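Local coordinates for protein saframycin Mx1 synthetase B (Legionella pneumophila subsp. pneumophila, PDB 3KXW) that is a member of the AMP-binding (ANL) enzyme superfamily, named a fatty acid AMP ligase, and binds 5'-O-[(S)-(dodecanoyloxy)(hydroxy)phosphoryl]adenosine in its pocket, at residues 193-198 against 332-337; 403-408 against 435-440; 377-382 against 447-452. All coordinates share one frame; numbering follows the deposited sequence.

Contact 1 (193-198 against 332-337). With 1ZZ (5'-O-[(S)-(dodecanoyloxy)(hydroxy)phosphoryl]adenosine), chain B.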
loop_
_atom_site.group_PDB
_atom_site.type_symbol
_atom_site.label_atom_id
_atom_site.label_comp_id
_atom_site.label_asym_id
_atom_site.label_seq_id
_atom_site.Cartn_x
_atom_site.Cartn_y
_atom_site.Cartn_z
ATOM N N LEU A 193 3.903 -14.900 10.425
ATOM C CA LEU A 193 5.210 -15.555 10.316
ATOM C C LEU A 193 5.346 -16.305 8.997
ATOM O O LEU A 193 6.408 -16.331 8.402
ATOM C CB LEU A 193 5.466 -16.497 11.494
ATOM C CG LEU A 193 5.659 -15.878 12.893
ATOM C CD1 LEU A 193 5.864 -17.034 13.914
ATOM C CD2 LEU A 193 6.836 -14.907 12.910
ATOM N N ASP A 194 4.281 -16.940 8.533
ATOM C CA ASP A 194 4.399 -17.666 7.288
ATOM C C ASP A 194 4.793 -16.715 6.151
ATOM O O ASP A 194 5.661 -17.021 5.315
ATOM C CB ASP A 194 3.092 -18.325 6.903
ATOM C CG ASP A 194 3.250 -19.204 5.684
ATOM O OD1 ASP A 194 3.869 -20.271 5.824
ATOM O OD2 ASP A 194 2.794 -18.827 4.590
ATOM N N ASN A 195 4.121 -15.575 6.091
ATOM C CA ASN A 195 4.402 -14.645 5.001
ATOM C C ASN A 195 5.746 -13.948 5.128
ATOM O O ASN A 195 6.441 -13.764 4.131
ATOM C CB ASN A 195 3.276 -13.636 4.778
ATOM C CG ASN A 195 3.204 -13.191 3.315
ATOM O OD1 ASN A 195 3.508 -12.053 2.971
ATOM N ND2 ASN A 195 2.836 -14.123 2.445
ATOM N N LEU A 196 6.114 -13.561 6.349
ATOM C CA LEU A 196 7.433 -12.989 6.590
ATOM C C LEU A 196 8.524 -13.922 6.105
ATOM O O LEU A 196 9.519 -13.480 5.581
ATOM C CB LEU A 196 7.672 -12.660 8.079
ATOM C CG LEU A 196 6.713 -11.656 8.730
ATOM C CD1 LEU A 196 7.117 -11.325 10.147
ATOM C CD2 LEU A 196 6.474 -10.376 7.885
ATOM N N ASN A 197 8.347 -15.215 6.315
ATOM C CA ASN A 197 9.333 -16.180 5.835
ATOM C C ASN A 197 9.342 -16.255 4.309
ATOM O O ASN A 197 10.401 -16.357 3.677
ATOM C CB ASN A 197 9.046 -17.573 6.399
ATOM C CG ASN A 197 9.977 -18.633 5.812
ATOM O OD1 ASN A 197 11.196 -18.556 5.974
ATOM N ND2 ASN A 197 9.403 -19.618 5.129
ATOM N N LYS A 198 8.159 -16.219 3.718
ATOM C CA LYS A 198 8.065 -16.249 2.271
ATOM C C LYS A 198 8.732 -15.012 1.656
ATOM O O LYS A 198 9.433 -15.117 0.652
ATOM C CB LYS A 198 6.612 -16.354 1.823
ATOM C CG LYS A 198 6.050 -17.758 1.946
ATOM C CD LYS A 198 4.535 -17.729 1.762
ATOM C CE LYS A 198 3.977 -19.119 1.473
ATOM N NZ LYS A 198 4.205 -20.112 2.552
ATOM N N ALA A 332 -4.311 -12.403 1.752
ATOM C CA ALA A 332 -3.294 -13.448 1.764
ATOM C C ALA A 332 -2.056 -12.993 2.540
ATOM O O ALA A 332 -0.939 -13.461 2.298
ATOM C CB ALA A 332 -2.926 -13.860 0.355
ATOM N N THR A 333 -2.294 -12.104 3.506
ATOM C CA THR A 333 -1.272 -11.466 4.311
ATOM C C THR A 333 -0.492 -10.462 3.485
ATOM O O THR A 333 -0.605 -9.266 3.707
ATOM C CB THR A 333 -0.353 -12.488 5.047
ATOM O OG1 THR A 333 -1.166 -13.310 5.891
ATOM C CG2 THR A 333 0.616 -11.779 5.906
ATOM N N LEU A 334 0.275 -10.935 2.506
ATOM C CA LEU A 334 0.880 -9.988 1.576
ATOM C C LEU A 334 1.312 -10.672 0.302
ATOM O O LEU A 334 0.595 -10.630 -0.687
ATOM C CB LEU A 334 2.064 -9.252 2.202
ATOM C CG LEU A 334 2.646 -8.127 1.327
ATOM C CD1 LEU A 334 1.659 -6.972 1.200
ATOM C CD2 LEU A 334 3.964 -7.659 1.933
ATOM N N LEU A 335 2.477 -11.303 0.322
ATOM C CA LEU A 335 3.123 -11.721 -0.935
ATOM C C LEU A 335 2.578 -13.039 -1.465
ATOM O O LEU A 335 2.611 -14.036 -0.749
ATOM C CB LEU A 335 4.640 -11.831 -0.716
ATOM C CG LEU A 335 5.491 -12.331 -1.876
ATOM C CD1 LEU A 335 5.446 -11.343 -3.081
ATOM C CD2 LEU A 335 6.926 -12.578 -1.391
ATOM N N VAL A 336 2.129 -13.042 -2.728
ATOM C CA VAL A 336 1.540 -14.227 -3.381
ATOM C C VAL A 336 2.404 -14.724 -4.535
ATOM O O VAL A 336 2.676 -15.921 -4.625
ATOM C CB VAL A 336 0.096 -13.945 -3.883
ATOM C CG1 VAL A 336 -0.485 -15.125 -4.709
ATOM C CG2 VAL A 336 -0.798 -13.657 -2.687
ATOM N N THR A 337 2.845 -13.810 -5.402
ATOM C CA THR A 337 3.746 -14.183 -6.500
ATOM C C THR A 337 4.922 -13.222 -6.624
ATOM O O THR A 337 4.804 -12.052 -6.301
ATOM C CB THR A 337 3.021 -14.235 -7.893
ATOM O OG1 THR A 337 2.665 -12.915 -8.326
ATOM C CG2 THR A 337 1.771 -15.071 -7.824
HETATM P P 1ZZ B . -4.138 -4.660 -0.927
HETATM C C1 1ZZ B . 10.208 -6.300 1.423
HETATM N N1 1ZZ B . -2.613 -5.695 -7.085
HETATM O O1 1ZZ B . -1.425 -4.349 -2.705
HETATM C C2 1ZZ B . 9.045 -5.892 0.510
HETATM N N2 1ZZ B . -0.496 -6.392 -6.911
HETATM O O2 1ZZ B . -2.531 -5.056 -0.760
HETATM C C3 1ZZ B . 8.200 -7.098 0.080
HETATM N N3 1ZZ B . -2.768 -5.687 -9.702
HETATM O O3 1ZZ B . -4.933 -5.590 -0.153
HETATM C C4 1ZZ B . 6.830 -6.645 -0.446
HETATM N N4 1ZZ B . -0.680 -6.349 -10.708
HETATM O O4 1ZZ B . -4.335 -3.151 -0.390
HETATM C C5 1ZZ B . 6.126 -7.722 -1.289
HETATM N N5 1ZZ B . 1.216 -7.035 -9.529
HETATM O O5 1ZZ B . -4.600 -4.674 -2.529
HETATM C C6 1ZZ B . 4.837 -7.117 -1.861
HETATM O O6 1ZZ B . -4.068 -4.732 -5.320
HETATM C C7 1ZZ B . 3.950 -7.866 -2.887
HETATM O O7 1ZZ B . -5.908 -6.046 -7.152
HETATM C C8 1ZZ B . 2.749 -7.140 -3.524
HETATM O O8 1ZZ B . -6.058 -7.526 -5.171
HETATM C C9 1ZZ B . 1.550 -7.215 -2.564
HETATM C C10 1ZZ B . 0.569 -6.024 -2.677
HETATM C C11 1ZZ B . -0.417 -6.094 -1.476
HETATM C C12 1ZZ B . -1.744 -5.431 -1.890
HETATM C C13 1ZZ B . -4.381 -5.807 -3.341
HETATM C C14 1ZZ B . -4.822 -5.552 -4.643
HETATM C C15 1ZZ B . -4.955 -6.852 -5.516
HETATM C C16 1ZZ B . -4.933 -6.422 -6.765
HETATM C C17 1ZZ B . -3.910 -5.399 -6.669
HETATM C C18 1ZZ B . -1.509 -6.050 -6.208
HETATM C C19 1ZZ B . -0.890 -6.233 -8.343
HETATM C C20 1ZZ B . -2.138 -5.876 -8.424
HETATM C C21 1ZZ B . -2.072 -5.867 -10.799
HETATM C C22 1ZZ B . -0.128 -6.524 -9.620
#

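Contact 2 (403-408 against 435-440)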
loop_
_atom_site.group_PDB
_atom_site.type_symbol
_atom_site.label_atom_id
_atom_site.label_comp_id
_atom_site.label_asym_id
_atom_site.label_seq_id
_atom_site.Cartn_x
_atom_site.Cartn_y
_atom_site.Cartn_z
ATOM N N TRP A 403 -7.268 -17.572 -7.631
ATOM C CA TRP A 403 -7.565 -18.196 -6.337
ATOM C C TRP A 403 -6.261 -18.574 -5.626
ATOM O O TRP A 403 -5.313 -19.053 -6.261
ATOM C CB TRP A 403 -8.424 -19.467 -6.533
ATOM C CG TRP A 403 -9.848 -19.183 -6.889
ATOM C CD1 TRP A 403 -10.327 -18.081 -7.520
ATOM C CD2 TRP A 403 -10.983 -20.037 -6.648
ATOM N NE1 TRP A 403 -11.695 -18.180 -7.676
ATOM C CE2 TRP A 403 -12.116 -19.376 -7.156
ATOM C CE3 TRP A 403 -11.140 -21.305 -6.070
ATOM C CZ2 TRP A 403 -13.405 -19.918 -7.068
ATOM C CZ3 TRP A 403 -12.412 -21.849 -5.989
ATOM C CH2 TRP A 403 -13.527 -21.160 -6.494
ATOM N N VAL A 404 -6.229 -18.392 -4.311
ATOM C CA VAL A 404 -4.994 -18.565 -3.550
ATOM C C VAL A 404 -5.193 -19.512 -2.384
ATOM O O VAL A 404 -6.246 -19.496 -1.760
ATOM C CB VAL A 404 -4.506 -17.210 -3.016
ATOM C CG1 VAL A 404 -3.217 -17.371 -2.224
ATOM C CG2 VAL A 404 -4.332 -16.233 -4.182
ATOM N N GLN A 405 -4.183 -20.327 -2.092
ATOM C CA GLN A 405 -4.185 -21.169 -0.885
ATOM C C GLN A 405 -2.805 -21.268 -0.262
ATOM O O GLN A 405 -1.826 -21.513 -0.964
ATOM C CB GLN A 405 -4.719 -22.591 -1.189
ATOM C CG GLN A 405 -4.440 -23.591 -0.058
ATOM C CD GLN A 405 -5.081 -24.950 -0.302
ATOM O OE1 GLN A 405 -4.795 -25.624 -1.302
ATOM N NE2 GLN A 405 -5.952 -25.364 0.613
ATOM N N SER A 406 -2.726 -21.070 1.053
ATOM C CA SER A 406 -1.503 -21.339 1.799
ATOM C C SER A 406 -1.711 -20.951 3.259
ATOM O O SER A 406 -2.742 -20.384 3.627
ATOM C CB SER A 406 -0.311 -20.528 1.247
ATOM O OG SER A 406 -0.273 -19.213 1.816
ATOM N N ASN A 407 -0.708 -21.219 4.081
ATOM C CA ASN A 407 -0.762 -20.827 5.484
ATOM C C ASN A 407 -0.749 -19.299 5.695
ATOM O O ASN A 407 -0.929 -18.815 6.819
ATOM C CB ASN A 407 0.384 -21.484 6.242
ATOM C CG ASN A 407 0.132 -22.967 6.517
ATOM O OD1 ASN A 407 1.067 -23.730 6.723
ATOM N ND2 ASN A 407 -1.128 -23.369 6.509
ATOM N N SER A 408 -0.520 -18.541 4.623
ATOM C CA SER A 408 -0.587 -17.070 4.691
ATOM C C SER A 408 -1.997 -16.539 4.456
ATOM O O SER A 408 -2.256 -15.349 4.631
ATOM C CB SER A 408 0.381 -16.419 3.660
ATOM O OG SER A 408 1.748 -16.597 4.045
ATOM N N ALA A 435 -10.268 -28.841 -0.961
ATOM C CA ALA A 435 -9.528 -27.677 -0.463
ATOM C C ALA A 435 -10.370 -26.416 -0.539
ATOM O O ALA A 435 -11.360 -26.367 -1.271
ATOM C CB ALA A 435 -8.229 -27.493 -1.237
ATOM N N ILE A 436 -9.979 -25.397 0.227
ATOM C CA ILE A 436 -10.681 -24.115 0.239
ATOM C C ILE A 436 -9.737 -22.987 -0.178
ATOM O O ILE A 436 -8.567 -22.982 0.171
ATOM C CB ILE A 436 -11.295 -23.774 1.613
ATOM C CG1 ILE A 436 -10.197 -23.511 2.653
ATOM C CG2 ILE A 436 -12.284 -24.865 2.066
ATOM C CD1 ILE A 436 -9.033 -24.520 2.639
ATOM N N TYR A 437 -10.254 -22.033 -0.932
ATOM C CA TYR A 437 -9.386 -21.038 -1.547
ATOM C C TYR A 437 -9.838 -19.618 -1.234
ATOM O O TYR A 437 -11.035 -19.361 -1.060
ATOM C CB TYR A 437 -9.402 -21.220 -3.068
ATOM C CG TYR A 437 -8.692 -22.479 -3.522
ATOM C CD1 TYR A 437 -9.363 -23.693 -3.603
ATOM C CD2 TYR A 437 -7.355 -22.446 -3.874
ATOM C CE1 TYR A 437 -8.710 -24.840 -4.018
ATOM C CE2 TYR A 437 -6.695 -23.588 -4.289
ATOM C CZ TYR A 437 -7.379 -24.779 -4.358
ATOM O OH TYR A 437 -6.704 -25.906 -4.765
ATOM N N LEU A 438 -8.872 -18.705 -1.194
ATOM C CA LEU A 438 -9.172 -17.290 -1.220
ATOM C C LEU A 438 -9.515 -16.850 -2.634
ATOM O O LEU A 438 -8.726 -17.034 -3.574
ATOM C CB LEU A 438 -7.974 -16.493 -0.706
ATOM C CG LEU A 438 -7.918 -15.001 -1.012
ATOM C CD1 LEU A 438 -9.048 -14.254 -0.287
ATOM C CD2 LEU A 438 -6.536 -14.509 -0.585
ATOM N N ARG A 439 -10.691 -16.269 -2.790
ATOM C CA ARG A 439 -11.089 -15.673 -4.060
ATOM C C ARG A 439 -10.671 -14.190 -4.097
ATOM O O ARG A 439 -11.203 -13.381 -3.352
ATOM C CB ARG A 439 -12.603 -15.833 -4.255
ATOM C CG ARG A 439 -13.062 -17.312 -4.377
ATOM C CD ARG A 439 -14.539 -17.445 -4.832
ATOM N NE ARG A 439 -14.771 -16.985 -6.205
ATOM C CZ ARG A 439 -15.921 -17.142 -6.866
ATOM N NH1 ARG A 439 -16.953 -17.754 -6.284
ATOM N NH2 ARG A 439 -16.048 -16.695 -8.102
ATOM N N THR A 440 -9.716 -13.833 -4.958
ATOM C CA THR A 440 -9.125 -12.497 -4.867
ATOM C C THR A 440 -9.947 -11.380 -5.495
ATOM O O THR A 440 -9.733 -10.199 -5.200
ATOM C CB THR A 440 -7.729 -12.477 -5.494
ATOM O OG1 THR A 440 -7.833 -12.748 -6.904
ATOM C CG2 THR A 440 -6.862 -13.558 -4.842
#

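Contact 3 (377-382 against 447-452)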
loop_
_atom_site.group_PDB
_atom_site.type_symbol
_atom_site.label_atom_id
_atom_site.label_comp_id
_atom_site.label_asym_id
_atom_site.label_seq_id
_atom_site.Cartn_x
_atom_site.Cartn_y
_atom_site.Cartn_z
ATOM N N GLY A 377 5.438 -12.798 -11.679
ATOM C CA GLY A 377 6.354 -13.773 -11.100
ATOM C C GLY A 377 5.757 -15.157 -10.865
ATOM O O GLY A 377 4.654 -15.457 -11.305
ATOM N N ASN A 378 6.496 -16.016 -10.177
ATOM C CA ASN A 378 6.045 -17.377 -9.969
ATOM C C ASN A 378 5.154 -17.430 -8.748
ATOM O O ASN A 378 5.367 -16.657 -7.834
ATOM C CB ASN A 378 7.260 -18.266 -9.682
ATOM C CG ASN A 378 8.234 -18.296 -10.821
ATOM O OD1 ASN A 378 7.945 -18.833 -11.891
ATOM N ND2 ASN A 378 9.390 -17.702 -10.611
ATOM N N PRO A 379 4.204 -18.387 -8.702
ATOM C CA PRO A 379 3.423 -18.568 -7.469
ATOM C C PRO A 379 4.318 -18.917 -6.288
ATOM O O PRO A 379 5.072 -19.894 -6.353
ATOM C CB PRO A 379 2.516 -19.751 -7.801
ATOM C CG PRO A 379 2.350 -19.698 -9.308
ATOM C CD PRO A 379 3.703 -19.225 -9.810
ATOM N N ILE A 380 4.250 -18.122 -5.225
ATOM C CA ILE A 380 4.953 -18.419 -3.987
ATOM C C ILE A 380 3.962 -19.047 -3.022
ATOM O O ILE A 380 4.290 -20.027 -2.364
ATOM C CB ILE A 380 5.573 -17.148 -3.402
ATOM C CG1 ILE A 380 6.657 -16.629 -4.352
ATOM C CG2 ILE A 380 6.122 -17.401 -1.982
ATOM C CD1 ILE A 380 7.050 -15.187 -4.121
ATOM N N GLN A 381 2.756 -18.472 -2.927
ATOM C CA GLN A 381 1.619 -19.185 -2.378
ATOM C C GLN A 381 1.029 -19.977 -3.531
ATOM O O GLN A 381 1.242 -19.624 -4.678
ATOM C CB GLN A 381 0.572 -18.221 -1.816
ATOM C CG GLN A 381 1.138 -17.309 -0.723
ATOM C CD GLN A 381 0.063 -16.557 0.045
ATOM O OE1 GLN A 381 -1.004 -17.103 0.373
ATOM N NE2 GLN A 381 0.332 -15.295 0.324
ATOM N N GLU A 382 0.293 -21.049 -3.239
ATOM C CA GLU A 382 -0.380 -21.786 -4.313
ATOM C C GLU A 382 -1.409 -20.893 -5.022
ATOM O O GLU A 382 -2.252 -20.278 -4.366
ATOM C CB GLU A 382 -1.057 -23.057 -3.792
ATOM C CG GLU A 382 -1.973 -23.715 -4.865
ATOM C CD GLU A 382 -2.761 -24.930 -4.342
ATOM O OE1 GLU A 382 -2.291 -25.582 -3.386
ATOM O OE2 GLU A 382 -3.842 -25.227 -4.894
ATOM N N HIS A 447 1.140 -18.463 -17.359
ATOM C CA HIS A 447 1.861 -18.814 -18.568
ATOM C C HIS A 447 3.272 -19.251 -18.190
ATOM O O HIS A 447 4.048 -18.466 -17.648
ATOM C CB HIS A 447 1.891 -17.609 -19.510
ATOM C CG HIS A 447 2.650 -17.853 -20.782
ATOM N ND1 HIS A 447 2.060 -18.392 -21.905
ATOM C CD2 HIS A 447 3.943 -17.617 -21.113
ATOM C CE1 HIS A 447 2.960 -18.494 -22.868
ATOM N NE2 HIS A 447 4.111 -18.029 -22.414
ATOM N N GLU A 448 3.611 -20.504 -18.458
ATOM C CA GLU A 448 4.935 -21.024 -18.077
ATOM C C GLU A 448 5.252 -20.717 -16.611
ATOM O O GLU A 448 6.349 -20.247 -16.247
ATOM C CB GLU A 448 5.996 -20.490 -19.026
ATOM C CG GLU A 448 5.547 -20.722 -20.463
ATOM C CD GLU A 448 6.621 -20.489 -21.490
ATOM O OE1 GLU A 448 7.624 -19.817 -21.183
ATOM O OE2 GLU A 448 6.441 -20.976 -22.632
ATOM N N ASN A 449 4.252 -21.020 -15.792
ATOM C CA ASN A 449 4.280 -20.881 -14.347
ATOM C C ASN A 449 4.547 -19.468 -13.865
ATOM O O ASN A 449 5.114 -19.270 -12.792
ATOM C CB ASN A 449 5.246 -21.873 -13.698
ATOM C CG ASN A 449 4.960 -22.068 -12.204
ATOM O OD1 ASN A 449 3.799 -22.159 -11.781
ATOM N ND2 ASN A 449 6.013 -22.130 -11.407
ATOM N N GLU A 450 4.150 -18.481 -14.663
ATOM C CA GLU A 450 4.180 -17.112 -14.173
ATOM C C GLU A 450 2.816 -16.467 -14.288
ATOM O O GLU A 450 2.059 -16.739 -15.230
ATOM C CB GLU A 450 5.273 -16.310 -14.867
ATOM C CG GLU A 450 6.642 -16.909 -14.541
ATOM C CD GLU A 450 7.796 -16.011 -14.853
ATOM O OE1 GLU A 450 7.587 -14.794 -14.978
ATOM O OE2 GLU A 450 8.923 -16.530 -14.938
ATOM N N LEU A 451 2.502 -15.609 -13.323
ATOM C CA LEU A 451 1.166 -15.044 -13.240
ATOM C C LEU A 451 1.139 -13.690 -13.927
ATOM O O LEU A 451 1.934 -12.806 -13.600
ATOM C CB LEU A 451 0.747 -14.894 -11.769
ATOM C CG LEU A 451 -0.591 -14.172 -11.608
ATOM C CD1 LEU A 451 -1.734 -15.042 -12.134
ATOM C CD2 LEU A 451 -0.813 -13.813 -10.151
ATOM N N TYR A 452 0.202 -13.540 -14.861
ATOM C CA TYR A 452 -0.061 -12.297 -15.557
ATOM C C TYR A 452 -1.416 -11.769 -15.101
ATOM O O TYR A 452 -2.449 -12.353 -15.401
ATOM C CB TYR A 452 -0.007 -12.515 -17.075
ATOM C CG TYR A 452 1.404 -12.832 -17.523
ATOM C CD1 TYR A 452 2.231 -11.839 -18.013
ATOM C CD2 TYR A 452 1.918 -14.120 -17.413
ATOM C CE1 TYR A 452 3.525 -12.120 -18.409
ATOM C CE2 TYR A 452 3.221 -14.412 -17.797
ATOM C CZ TYR A 452 4.014 -13.397 -18.285
ATOM O OH TYR A 452 5.312 -13.660 -18.678
#

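Contact 1 (193-198 against 332-337)
Asn195 reaches from the helix to the backbone of Leu335 and pairs with it twice. Its OD1 accepts the N-H of Leu335 at 2.9 Å from Leu335 N, an almost straight bond, while its ND2 gives a hydrogen to Leu335 O at 3.2 Å. The amide thus reads both polar atoms of one strand residue, which an asparagine, with a donor and an acceptor side by side, is suited to do. The acceptor carbonyl lies nearly in the amide plane of Asn195, but the Leu335 N-H comes in tilted 17° from the plane of the Asn195 carbonyl. With CG anti to the backbone N (chi1 -151°), the Asn195 side chain extends off the helix and runs at about a right angle to that of Leu334. Its CB meanwhile rests on the methyl of Thr333, 3.4 Å from CG2. In this AMP-binding fold, the pair ties helix 189-202 to the start of strand 335-338, beside the ligand pocket. Leu334 and Leu335 turn their branches to the aliphatic chain of 1ZZ: Leu334 CD1 comes within 3.5 Å of C11 and Leu335 CD1 within 3.8 Å of C7, methyls against a hydrocarbon tail. Thr333 OG1 bonds to Ser408 O, and Ser408 OG is also hydrogen-bonded to Asn195 ND2, giving the buried amide nitrogen a second partner.

Contact 2 (403-408 against 435-440)
Trp403 and Arg439 lie side by side and point the same way from one face of the sheet. Arg439 CG sits over the indole, 3.9 Å from the centroid of the five-membered ring, in a CH-pi contact. A bend at chi3 (67°) brings Arg439 NE to the six-membered ring, 3.3 Å from Trp403 CZ2, which lies over one face of the tilted guanidinium (planes 42° apart). Tyr437 brings its CB to 3.5 Å from Trp403 CE3; the two rings meet obliquely. Strands 400-405 and 438-440 pair antiparallel in the curled sheet of this AMP-binding enzyme: at the hydrogen-bonded pair, Val404 N donates to Leu438 O at 2.9 Å and Leu438 N to Val404 O at 2.8 Å. Val404 shares the opposite face with Leu438, and its CG2 meets CG2 of Thr440 at 3.7 Å. Further out, Glu401 OE1 takes both Trp403 NE1 and Arg439 NE, the latter as a salt bridge, Pro388 O accepts from Arg439 NH2, and Tyr437 OH bonds to Glu382. One carboxylate therefore holds indole and guanidinium together, and its negative charge probably offsets that of the arginine, so that a polar chain end can lie against a buried aromatic surface.

Contact 3 (377-382 against 447-452)
Between Gly377 and Leu451 the backbones meet: Leu451 N donates a backbone hydrogen bond to Gly377 O at 3.0 Å, and its N-H points nearly straight at the oxygen. Two weaker C-H...O contacts flank it, Glu450 CA to Gly377 O at 3.3 Å and Asn378 CA to Asn449 O at 3.5 Å, so carbonyls of both segments are used. Gly377 has a positive phi of 101°, and at its backbone angles a side chain would press on the carbonyl before it, which is why a residue without one suits the place. Packing is made by Pro379, whose CD lies 3.3 Å from Asn449 O and 3.5 Å from Asn449 OD1; the proline ring has no N-H to offer and meets these oxygens with its carbons. Charge enters through Glu450, which extends past Asn378: its OE1 takes a hydrogen bond from Ser375 and its OE2 a salt bridge from Lys346. Residues 447-450 form a type I' turn, in which Glu448 and Asn449 both have positive phi, and this tight hairpin links strand 442-447 to strand 450-456. Through the Leu451-Gly377 bond the hairpin meets strand 378-379, the edge of another sheet next to strand 335-338, while Leu451 packs on Thr337 and Ile402.

How the contacts relate
Contacts 1 and 2 have centres 12 Å apart, and contact 3 lies 14 Å from each, all on the same side of the chain's centre. Along the sequence contact 1 closes first; contact 3 then opens, and contact 2 falls wholly within the span that contact 3 brings together. Strands 335-338 and 378-379 are neighbours in one mixed sheet, which joins contacts 1 and 3, while strands 400-405, 438-440 and 450-456 belong to the antiparallel sheet reached by contacts 2 and 3. Gln381 bridges all three, bonding to Leu335 O and Ser406 OG. The two sheets and helix 189-202 are thus bound together beside the 1ZZ pocket.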